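Local atomic coordinates of NADH oxidase (Thermus thermophilus, PDB entry 6RVB), a protein that uses NADH, through a bound FAD, to reduce coenzyme A disulfide, and is a flavoprotein probably also active as an NADH:menaquinone oxidoreductase. Residues Glu126-Tyr131 and Met219-Ala224; Lys354-Gln359 and Val375-Glu380; Thr383-Gly388 and His409-Val414. All blocks are in the same frame, centred on the assembly; numbering follows the deposited sequence.

Interaction 1 of 3, residues Glu126-Tyr131 and Met219-Ala224; sequences EQEGVY and MGRVEA
Gln127 reaches across to Gly220 with its side-chain carbonyl. Gln127 OE1 accepts the backbone N of Gly220 at 2.8 Å; the donor lies in the amide plane, on a lone pair, although the N-H is bent (135°). The chain arrives by way of chi1 -60°, which sets CG beside its own backbone N, then runs extended, with Gln127 CG 3.8 Å from Gly220 CA. The other end of the amide is held too: Gln127 NE2 donates to Gly124 O and lies 4.1 Å from Val222 CB, which fixes which way round the amide sits. With the amide cut away, as by an alanine here, Gly220 N and Gly124 O would probably lose these partners and a gap would open beside Val222.

One residue along, the backbones take over. Arg221 O receives Gly129 N at 3.0 Å, with the donor tilted from the carbonyl plane, and also a weak bond from Glu128 N at 3.5 Å. Glu128 and Arg221 also meet through their charged side chains. Glu128 CG, anti to its own backbone N (chi1 -174°), lies over one face of the Arg221 guanidinium, offset toward the rim; the bend at chi2 then turns the carboxylate. The carboxylate plane stands nearly upright to the guanidinium, and no N-H points at Glu128 OE2, 3.8 Å from Arg221 NH2: a long salt bridge of charge alone.

Val222 CG2 comes to 4.4 Å from Val130 CG2. Phe216 lies against both Gln127 and Val222. The loop between strands 213-215 and 226-227 is thus fastened to the chain entering strand 130-131, an outermost strand of the parallel five-stranded sheet of the NAD-binding Rossmann-type domain; Gly129 and Tyr131 bond to strand 236-239, Val130 and Val222 pack on Val237, and Tyr131 leans on helix 136-145.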
loop_
_atom_site.group_PDB
_atom_site.type_symbol
_atom_site.label_atom_id
_atom_site.label_comp_id
_atom_site.label_asym_id
_atom_site.label_seq_id
_atom_site.Cartn_x
_atom_site.Cartn_y
_atom_site.Cartn_z
ATOM N N GLU A 126 -39.722 17.042 -1.526
ATOM C CA GLU A 126 -40.444 16.554 -0.395
ATOM C C GLU A 126 -41.249 15.290 -0.646
ATOM O O GLU A 126 -41.858 14.796 0.265
ATOM C CB GLU A 126 -41.339 17.663 0.123
ATOM C CG GLU A 126 -40.542 18.694 0.846
ATOM C CD GLU A 126 -39.642 18.021 1.924
ATOM O OE1 GLU A 126 -40.213 17.329 2.819
ATOM O OE2 GLU A 126 -38.378 18.147 1.868
ATOM N N GLN A 127 -41.250 14.757 -1.866
ATOM C CA GLN A 127 -42.155 13.713 -2.243
ATOM C C GLN A 127 -41.665 12.390 -1.735
ATOM O O GLN A 127 -40.789 12.335 -0.898
ATOM C CB GLN A 127 -42.242 13.652 -3.734
ATOM C CG GLN A 127 -42.716 14.873 -4.285
ATOM C CD GLN A 127 -42.974 14.749 -5.718
ATOM O OE1 GLN A 127 -44.067 14.403 -6.115
ATOM N NE2 GLN A 127 -41.976 15.011 -6.528
ATOM N N GLU A 128 -42.179 11.314 -2.312
ATOM C CA GLU A 128 -42.258 10.084 -1.601
ATOM C C GLU A 128 -41.068 9.218 -1.911
ATOM O O GLU A 128 -40.512 8.508 -1.028
ATOM C CB GLU A 128 -43.531 9.370 -1.951
ATOM C CG GLU A 128 -43.768 8.128 -1.126
ATOM C CD GLU A 128 -44.328 8.436 0.260
ATOM O OE1 GLU A 128 -43.966 9.531 0.792
ATOM O OE2 GLU A 128 -45.127 7.590 0.793
ATOM N N GLY A 129 -40.612 9.237 -3.132
ATOM C CA GLY A 129 -39.514 8.317 -3.324
ATOM C C GLY A 129 -38.189 9.011 -3.405
ATOM O O GLY A 129 -37.275 8.573 -4.088
ATOM N N VAL A 130 -38.075 10.134 -2.722
ATOM C CA VAL A 130 -36.827 10.893 -2.760
ATOM C C VAL A 130 -36.094 10.577 -1.481
ATOM O O VAL A 130 -36.646 10.692 -0.405
ATOM C CB VAL A 130 -37.111 12.383 -2.829
ATOM C CG1 VAL A 130 -35.878 13.097 -2.837
ATOM C CG2 VAL A 130 -37.917 12.703 -4.067
ATOM N N TYR A 131 -34.846 10.155 -1.601
ATOM C CA TYR A 131 -34.068 9.724 -0.439
ATOM C C TYR A 131 -32.702 10.402 -0.208
ATOM O O TYR A 131 -32.126 11.079 -1.059
ATOM C CB TYR A 131 -33.844 8.239 -0.542
ATOM C CG TYR A 131 -35.093 7.416 -0.546
ATOM C CD1 TYR A 131 -35.666 6.967 0.650
ATOM C CD2 TYR A 131 -35.655 7.007 -1.713
ATOM C CE1 TYR A 131 -36.789 6.164 0.675
ATOM C CE2 TYR A 131 -36.785 6.208 -1.695
ATOM C CZ TYR A 131 -37.352 5.809 -0.497
ATOM O OH TYR A 131 -38.480 5.073 -0.544
ATOM N N MET A 219 -47.032 13.829 -7.986
ATOM C CA MET A 219 -48.143 14.361 -7.222
ATOM C C MET A 219 -47.965 14.007 -5.776
ATOM O O MET A 219 -48.918 13.683 -5.095
ATOM C CB MET A 219 -49.499 13.855 -7.757
ATOM C CG MET A 219 -50.111 14.742 -8.965
ATOM S SD MET A 219 -50.279 16.587 -8.599
ATOM C CE MET A 219 -51.453 16.543 -7.179
ATOM N N GLY A 220 -46.723 14.098 -5.323
ATOM C CA GLY A 220 -46.304 13.583 -4.033
ATOM C C GLY A 220 -45.694 12.191 -4.087
ATOM O O GLY A 220 -45.582 11.576 -3.039
ATOM N N ARG A 221 -45.305 11.704 -5.277
ATOM C CA ARG A 221 -44.696 10.392 -5.415
ATOM C C ARG A 221 -43.347 10.454 -6.032
ATOM O O ARG A 221 -42.406 9.882 -5.491
ATOM C CB ARG A 221 -45.504 9.502 -6.304
ATOM C CG ARG A 221 -45.803 8.197 -5.638
ATOM C CD ARG A 221 -44.622 7.445 -5.292
ATOM N NE ARG A 221 -44.957 6.782 -4.043
ATOM C CZ ARG A 221 -44.147 5.980 -3.361
ATOM N NH1 ARG A 221 -42.921 5.742 -3.832
ATOM N NH2 ARG A 221 -44.570 5.422 -2.220
ATOM N N VAL A 222 -43.239 11.131 -7.167
ATOM C CA VAL A 222 -41.983 11.147 -7.969
ATOM C C VAL A 222 -41.937 9.981 -8.883
ATOM O O VAL A 222 -42.090 8.807 -8.517
ATOM C CB VAL A 222 -40.596 11.245 -7.217
ATOM C CG1 VAL A 222 -40.013 9.913 -7.019
ATOM C CG2 VAL A 222 -39.627 11.972 -8.027
ATOM N N GLU A 223 -41.717 10.369 -10.106
ATOM C CA GLU A 223 -41.763 9.512 -11.228
ATOM C C GLU A 223 -40.790 10.115 -12.251
ATOM O O GLU A 223 -40.411 9.425 -13.206
ATOM C CB GLU A 223 -43.158 9.573 -11.717
ATOM C CG GLU A 223 -43.678 10.949 -11.865
ATOM C CD GLU A 223 -45.149 10.945 -12.299
ATOM O OE1 GLU A 223 -45.443 11.539 -13.388
ATOM O OE2 GLU A 223 -45.992 10.341 -11.543
ATOM N N ALA A 224 -40.335 11.360 -12.015
ATOM C CA ALA A 224 -39.562 11.963 -13.037
ATOM C C ALA A 224 -38.263 12.666 -12.814
ATOM O O ALA A 224 -37.255 12.148 -13.281
ATOM C CB ALA A 224 -40.374 12.732 -13.911
#

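Interaction 2 of 3, residues Lys354-Gln359 and Val375-Glu380; sequences KKVFIQ and VELVYE. With COA (coenzyme A), chain J.
Tyr379 folds its ring back across the neighbouring strand, so that the aliphatic start of the Lys354 side chain lies over an aromatic face. Lys354 CB stands over the Tyr379 ring, 4.2 Å from its centroid and 28° off the normal, a CH-pi contact. Chi1 of 54°, placing Tyr379 CG between backbone N and carbonyl carbon, swings the ring there and turns its edge to Val356 N. Further along the same face, Val356 CG1 lies beside Leu377 CB at 3.5 Å, and Ile358 CD1 beside Val375 CG1 at 3.9 Å; helix 434-438 covers this last pair.

The two strands form an antiparallel beta hairpin in the dimerisation domain, with Lys354-Tyr379, Val356-Leu377 and Ile358-Val375 as hydrogen-bonded pairs. Each is closed by two backbone bonds, the straightest running from Ile358 N to Val375 O at 2.9 Å.

Opposite lie Lys355, Phe357, Glu376 and Val378. Glu376 CB touches Phe357 CD2 at 3.7 Å, while Glu376 OE1 takes a hydrogen bond from Trp188 NE1. Glu376 OE2 lies close to Asp189, a like-charge approach that might favour a proton on one of them, partly offset by Lys355 NZ, which pairs with Glu191.

Gln359 O accepts the adenine N6A of coenzyme A at 2.6 Å, and Ile358 CB lies 3.8 Å from its N1A; the same coenzyme also bonds Lys20, Arg63, Asn303 and Arg307 of the second subunit.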
loop_
_atom_site.group_PDB
_atom_site.type_symbol
_atom_site.label_atom_id
_atom_site.label_comp_id
_atom_site.label_asym_id
_atom_site.label_seq_id
_atom_site.Cartn_x
_atom_site.Cartn_y
_atom_site.Cartn_z
ATOM N N LYS A 354 2.477 21.811 -10.684
ATOM C CA LYS A 354 2.458 21.036 -11.887
ATOM C C LYS A 354 1.897 19.666 -11.512
ATOM O O LYS A 354 1.920 19.285 -10.358
ATOM C CB LYS A 354 3.885 20.930 -12.471
ATOM C CG LYS A 354 4.312 22.167 -13.306
ATOM C CD LYS A 354 5.748 22.024 -13.806
ATOM C CE LYS A 354 6.036 22.895 -15.024
ATOM N NZ LYS A 354 5.018 22.738 -16.141
ATOM N N LYS A 355 1.379 18.920 -12.485
ATOM C CA LYS A 355 1.055 17.513 -12.272
ATOM C C LYS A 355 1.771 16.538 -13.184
ATOM O O LYS A 355 2.315 16.924 -14.211
ATOM C CB LYS A 355 -0.437 17.275 -12.370
ATOM C CG LYS A 355 -0.981 17.287 -13.688
ATOM C CD LYS A 355 -2.472 17.187 -13.628
ATOM C CE LYS A 355 -3.135 17.422 -14.964
ATOM N NZ LYS A 355 -4.541 17.844 -14.621
ATOM N N VAL A 356 1.761 15.273 -12.810
ATOM C CA VAL A 356 2.187 14.240 -13.679
ATOM C C VAL A 356 1.183 13.091 -13.514
ATOM O O VAL A 356 0.653 12.908 -12.432
ATOM C CB VAL A 356 3.650 13.875 -13.373
ATOM C CG1 VAL A 356 3.753 12.990 -12.189
ATOM C CG2 VAL A 356 4.150 13.088 -14.448
ATOM N N PHE A 357 0.861 12.335 -14.555
ATOM C CA PHE A 357 -0.198 11.294 -14.391
ATOM C C PHE A 357 0.133 10.105 -15.273
ATOM O O PHE A 357 0.092 10.229 -16.498
ATOM C CB PHE A 357 -1.559 11.864 -14.811
ATOM C CG PHE A 357 -2.702 10.939 -14.643
ATOM C CD1 PHE A 357 -3.057 10.066 -15.641
ATOM C CD2 PHE A 357 -3.455 10.929 -13.456
ATOM C CE1 PHE A 357 -4.132 9.132 -15.477
ATOM C CE2 PHE A 357 -4.554 9.992 -13.269
ATOM C CZ PHE A 357 -4.865 9.100 -14.286
ATOM N N ILE A 358 0.506 8.985 -14.660
ATOM C CA ILE A 358 1.076 7.908 -15.406
ATOM C C ILE A 358 0.197 6.713 -15.232
ATOM O O ILE A 358 -0.554 6.716 -14.300
ATOM C CB ILE A 358 2.544 7.585 -15.125
ATOM C CG1 ILE A 358 2.727 7.074 -13.740
ATOM C CG2 ILE A 358 3.304 8.730 -15.308
ATOM C CD1 ILE A 358 2.470 5.681 -13.610
ATOM N N GLN A 359 0.234 5.775 -16.207
ATOM C CA GLN A 359 -0.509 4.554 -16.073
ATOM C C GLN A 359 0.467 3.408 -16.200
ATOM O O GLN A 359 1.203 3.394 -17.186
ATOM C CB GLN A 359 -1.546 4.432 -17.133
ATOM C CG GLN A 359 -1.704 3.022 -17.536
ATOM C CD GLN A 359 -2.886 2.753 -18.404
ATOM O OE1 GLN A 359 -3.536 3.647 -18.952
ATOM N NE2 GLN A 359 -3.182 1.497 -18.526
ATOM N N VAL A 375 -1.036 6.488 -11.291
ATOM C CA VAL A 375 -0.704 7.309 -10.154
ATOM C C VAL A 375 -0.548 8.714 -10.660
ATOM O O VAL A 375 -0.133 8.882 -11.803
ATOM C CB VAL A 375 0.474 6.800 -9.339
ATOM C CG1 VAL A 375 1.155 5.610 -9.989
ATOM C CG2 VAL A 375 1.431 7.897 -9.087
ATOM N N GLU A 376 -1.019 9.689 -9.855
ATOM C CA GLU A 376 -0.889 11.129 -10.112
ATOM C C GLU A 376 -0.042 11.807 -9.080
ATOM O O GLU A 376 -0.235 11.528 -7.935
ATOM C CB GLU A 376 -2.225 11.868 -10.052
ATOM C CG GLU A 376 -2.047 13.366 -10.423
ATOM C CD GLU A 376 -3.362 14.094 -10.372
ATOM O OE1 GLU A 376 -4.395 13.438 -10.161
ATOM O OE2 GLU A 376 -3.362 15.335 -10.541
ATOM N N LEU A 377 0.829 12.745 -9.452
ATOM C CA LEU A 377 1.602 13.476 -8.469
ATOM C C LEU A 377 1.347 14.936 -8.715
ATOM O O LEU A 377 1.455 15.394 -9.819
ATOM C CB LEU A 377 3.058 13.158 -8.745
ATOM C CG LEU A 377 3.859 12.353 -7.795
ATOM C CD1 LEU A 377 2.970 11.433 -6.934
ATOM C CD2 LEU A 377 4.949 11.685 -8.575
ATOM N N VAL A 378 1.044 15.695 -7.694
ATOM C CA VAL A 378 0.898 17.170 -7.801
ATOM C C VAL A 378 2.032 17.800 -6.991
ATOM O O VAL A 378 2.171 17.531 -5.810
ATOM C CB VAL A 378 -0.472 17.576 -7.214
ATOM C CG1 VAL A 378 -0.669 18.982 -7.198
ATOM C CG2 VAL A 378 -1.537 16.975 -8.057
ATOM N N TYR A 379 2.901 18.568 -7.620
ATOM C CA TYR A 379 4.090 19.103 -6.918
ATOM C C TYR A 379 4.337 20.605 -7.198
ATOM O O TYR A 379 3.674 21.184 -8.024
ATOM C CB TYR A 379 5.340 18.304 -7.248
ATOM C CG TYR A 379 5.594 18.185 -8.711
ATOM C CD1 TYR A 379 4.856 17.323 -9.547
ATOM C CD2 TYR A 379 6.517 18.972 -9.282
ATOM C CE1 TYR A 379 5.103 17.261 -10.911
ATOM C CE2 TYR A 379 6.760 18.929 -10.599
ATOM C CZ TYR A 379 6.097 18.087 -11.429
ATOM O OH TYR A 379 6.486 18.150 -12.770
ATOM N N GLU A 380 5.264 21.228 -6.470
ATOM C CA GLU A 380 5.594 22.644 -6.589
ATOM C C GLU A 380 6.756 22.798 -7.547
ATOM O O GLU A 380 7.671 22.006 -7.534
ATOM C CB GLU A 380 6.005 23.177 -5.250
ATOM C CG GLU A 380 6.041 24.639 -5.211
ATOM C CD GLU A 380 6.220 25.282 -3.841
ATOM O OE1 GLU A 380 5.825 26.459 -3.788
ATOM O OE2 GLU A 380 6.776 24.693 -2.874
HETATM N N1A COA J . 3.872 5.517 -18.046
HETATM C C2A COA J . 4.701 6.576 -18.348
HETATM N N3A COA J . 6.083 6.492 -18.404
HETATM C C4A COA J . 6.759 5.302 -18.160
HETATM C C5A COA J . 5.931 4.104 -17.806
HETATM C C6A COA J . 4.443 4.254 -17.772
HETATM N N6A COA J . 3.771 3.099 -17.433
HETATM N N7A COA J . 6.785 3.070 -17.564
HETATM C C8A COA J . 8.048 3.542 -17.753
HETATM N N9A COA J . 8.037 4.854 -18.100
HETATM C C1B COA J . 9.282 5.624 -18.352
HETATM C C2B COA J . 10.250 5.658 -17.159
HETATM O O2B COA J . 9.901 6.743 -16.271
HETATM C C3B COA J . 11.625 5.902 -17.777
HETATM O O3B COA J . 11.901 7.325 -17.777
HETATM P P3B COA J . 13.169 8.100 -18.426
HETATM O O7A COA J . 13.185 9.316 -17.520
HETATM O O8A COA J . 14.336 7.172 -18.379
HETATM O O9A COA J . 12.816 8.335 -19.886
HETATM C C4B COA J . 11.467 5.384 -19.191
HETATM O O4B COA J . 10.086 5.066 -19.399
HETATM C C5B COA J . 12.216 4.110 -19.422
HETATM O O5B COA J . 11.448 2.998 -18.947
HETATM P P1A COA J . 11.614 1.612 -19.753
HETATM O O1A COA J . 10.616 0.755 -19.055
HETATM O O2A COA J . 11.537 1.805 -21.252
HETATM O O3A COA J . 13.072 1.161 -19.200
HETATM P P2A COA J . 14.560 1.033 -19.855
HETATM O O4A COA J . 15.658 1.701 -18.976
HETATM O O5A COA J . 14.407 1.288 -21.346
HETATM O O6A COA J . 14.604 -0.563 -19.691
HETATM C CBP COA J . 15.297 -2.765 -19.246
HETATM C CCP COA J . 15.703 -1.308 -19.252
HETATM C CDP COA J . 13.857 -3.000 -19.718
HETATM C CEP COA J . 16.263 -3.415 -20.220
HETATM C CAP COA J . 15.529 -3.235 -17.788
HETATM O OAP COA J . 14.677 -2.581 -16.843
HETATM C C9P COA J . 15.429 -4.725 -17.630
HETATM O O9P COA J . 16.308 -5.477 -18.093
HETATM N N8P COA J . 14.365 -5.199 -16.979
HETATM C C7P COA J . 14.135 -6.632 -17.134
HETATM C C6P COA J . 14.951 -7.421 -16.110
HETATM C C5P COA J . 14.446 -6.910 -14.774
HETATM O O5P COA J . 14.891 -5.890 -14.251
HETATM N N4P COA J . 13.503 -7.596 -14.167
HETATM C C3P COA J . 13.578 -7.517 -12.729
HETATM C C2P COA J . 14.889 -8.111 -12.239
HETATM S S1P COA J . 14.461 -9.704 -11.502
#

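Interaction 3 of 3, residues Thr383-Gly388 and His409-Val414; sequences TGRLLG and HREGSV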
loop_
_atom_site.group_PDB
_atom_site.type_symbol
_atom_site.label_atom_id
_atom_site.label_comp_id
_atom_site.label_asym_id
_atom_site.label_seq_id
_atom_site.Cartn_x
_atom_site.Cartn_y
_atom_site.Cartn_z
ATOM N N THR A 383 10.850 23.837 -5.859
ATOM C CA THR A 383 11.230 23.104 -4.673
ATOM C C THR A 383 11.064 21.633 -4.855
ATOM O O THR A 383 11.796 20.830 -4.289
ATOM C CB THR A 383 10.323 23.468 -3.602
ATOM O OG1 THR A 383 9.010 23.489 -4.143
ATOM C CG2 THR A 383 10.678 24.803 -3.090
ATOM N N GLY A 384 10.092 21.261 -5.640
ATOM C CA GLY A 384 9.771 19.868 -5.792
ATOM C C GLY A 384 8.898 19.294 -4.707
ATOM O O GLY A 384 8.655 18.114 -4.671
ATOM N N ARG A 385 8.428 20.165 -3.830
ATOM C CA ARG A 385 7.627 19.809 -2.715
ATOM C C ARG A 385 6.375 19.124 -3.217
ATOM O O ARG A 385 5.695 19.696 -4.047
ATOM C CB ARG A 385 7.292 21.081 -1.981
ATOM C CG ARG A 385 6.429 20.837 -0.775
ATOM C CD ARG A 385 6.027 22.114 -0.123
ATOM N NE ARG A 385 4.892 21.989 0.781
ATOM C CZ ARG A 385 4.167 23.048 1.209
ATOM N NH1 ARG A 385 4.499 24.311 0.784
ATOM N NH2 ARG A 385 3.105 22.855 2.062
ATOM N N LEU A 386 6.060 17.915 -2.730
ATOM C CA LEU A 386 4.760 17.278 -3.016
ATOM C C LEU A 386 3.672 18.026 -2.382
ATOM O O LEU A 386 3.827 18.469 -1.261
ATOM C CB LEU A 386 4.602 15.912 -2.358
ATOM C CG LEU A 386 4.840 14.541 -2.974
ATOM C CD1 LEU A 386 4.424 14.643 -4.417
ATOM C CD2 LEU A 386 6.285 14.248 -2.863
ATOM N N LEU A 387 2.529 18.054 -3.039
ATOM C CA LEU A 387 1.350 18.785 -2.581
ATOM C C LEU A 387 0.051 17.975 -2.640
ATOM O O LEU A 387 -0.952 18.419 -2.091
ATOM C CB LEU A 387 1.122 20.030 -3.425
ATOM C CG LEU A 387 2.141 21.135 -3.538
ATOM C CD1 LEU A 387 1.630 22.070 -4.607
ATOM C CD2 LEU A 387 2.254 21.826 -2.264
ATOM N N GLY A 388 0.036 16.841 -3.343
ATOM C CA GLY A 388 -1.149 16.017 -3.452
ATOM C C GLY A 388 -0.840 14.898 -4.376
ATOM O O GLY A 388 0.208 14.901 -4.954
ATOM N N HIS A 409 3.385 14.499 5.036
ATOM C CA HIS A 409 3.223 14.814 6.442
ATOM C C HIS A 409 4.352 15.676 6.981
ATOM O O HIS A 409 4.091 16.705 7.638
ATOM C CB HIS A 409 3.039 13.540 7.266
ATOM C CG HIS A 409 2.353 13.764 8.580
ATOM N ND1 HIS A 409 3.069 13.985 9.750
ATOM C CD2 HIS A 409 1.038 13.821 8.909
ATOM C CE1 HIS A 409 2.226 14.210 10.740
ATOM N NE2 HIS A 409 0.989 14.121 10.258
ATOM N N ARG A 410 5.597 15.241 6.714
ATOM C CA ARG A 410 6.801 16.108 6.777
ATOM C C ARG A 410 6.735 17.042 5.494
ATOM O O ARG A 410 5.679 17.254 4.971
ATOM C CB ARG A 410 8.054 15.238 6.835
ATOM C CG ARG A 410 8.547 14.718 5.412
ATOM C CD ARG A 410 10.138 14.697 5.121
ATOM N NE ARG A 410 10.605 13.637 4.173
ATOM C CZ ARG A 410 10.309 12.310 4.240
ATOM N NH1 ARG A 410 9.481 11.798 5.167
ATOM N NH2 ARG A 410 10.818 11.457 3.339
ATOM N N GLU A 411 7.755 17.591 4.898
ATOM C CA GLU A 411 7.387 18.342 3.685
ATOM C C GLU A 411 7.394 17.518 2.465
ATOM O O GLU A 411 6.408 17.471 1.684
ATOM C CB GLU A 411 8.296 19.507 3.439
ATOM C CG GLU A 411 8.185 20.607 4.598
ATOM C CD GLU A 411 6.786 21.126 4.807
ATOM O OE1 GLU A 411 5.906 20.560 4.060
ATOM O OE2 GLU A 411 6.630 22.063 5.689
ATOM N N GLY A 412 8.500 16.890 2.245
ATOM C CA GLY A 412 8.511 15.735 1.361
ATOM C C GLY A 412 8.467 16.096 -0.119
ATOM O O GLY A 412 7.477 16.680 -0.587
ATOM N N SER A 413 9.520 15.771 -0.866
ATOM C CA SER A 413 9.583 16.164 -2.239
ATOM C C SER A 413 9.485 14.997 -3.198
ATOM O O SER A 413 9.613 13.862 -2.819
ATOM C CB SER A 413 10.904 16.879 -2.502
ATOM O OG SER A 413 12.005 16.172 -1.961
ATOM N N VAL A 414 9.305 15.269 -4.468
ATOM C CA VAL A 414 9.526 14.270 -5.456
ATOM C C VAL A 414 10.879 13.590 -5.303
ATOM O O VAL A 414 11.034 12.369 -5.459
ATOM C CB VAL A 414 9.485 14.907 -6.806
ATOM C CG1 VAL A 414 9.844 13.915 -7.868
ATOM C CG2 VAL A 414 8.138 15.504 -7.024
#
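Leu386 lies against the Gly412-Val414 backbone, and its side chain can be followed outward atom by atom. Leu386 CB sits 3.5 Å from Gly412 O, the oxygen that its own backbone N also bonds, at 2.9 Å and in the carbonyl plane. Leu386 CG is still near Gly412 O, at 4.2 Å. At the fork the branches part: Leu386 CD2 reaches the peptide joining Ser413 to Val414, 3.6 Å from Val414 N, while CD1 turns toward Val378 O of the adjacent strand. The side chain also packs on Leu377.

A second backbone bond, Val414 N to Gly384 O at 2.9 Å, completes the single bridge between Arg385 and Ser413. Gly384 has a phi of 82°, where a beta carbon would jam against the carbonyl of Thr383. Ser413 is the N-cap of helix 414-418: its OG caps a backbone N in the first turn, and Asp416 answers through a bond from Ser413 N to its carboxylate, as in a capping box.

Toward the surface, Arg385 is extended from CG to NE, and its NE comes to 3.7 Å from Glu411 OE1. With the oxygen well out of the guanidinium plane, only charge attracts here, in a long salt bridge. Leu387 CD2 lies over one guanidinium face, and NH2 makes a weak bond to Val289 O.

Leu387 and Gly388, both opposite Val378, make a classic beta bulge at the start of strand 386-393. The loop after helix 401-409 is joined to this strand's entry, Val414 packs on Tyr379 of strand 372-380, and His409 rests on Ala419 of the second subunit.

Overall arrangement
Interactions 2 and 3 belong to one antiparallel sheet of the dimerisation domain, with centres 12 Å apart: the strand 375-380 used in interaction 2 runs next to 386-388, and Val378 O and Leu387 N, 2.8 Å apart, and Glu380 N and Arg385 O, 2.9 Å apart, are probably hydrogen-bonded. Coenzyme A touches interaction 2 directly and lies about 11 Å from the side chain of Val414 in interaction 3. Interaction 1 stands apart in the NAD-binding part, its centre 43 Å from that of interaction 2 and 49 Å from that of interaction 3, across the chain's centre from the latter; Val130's side chain is about 12 Å from bound NAD.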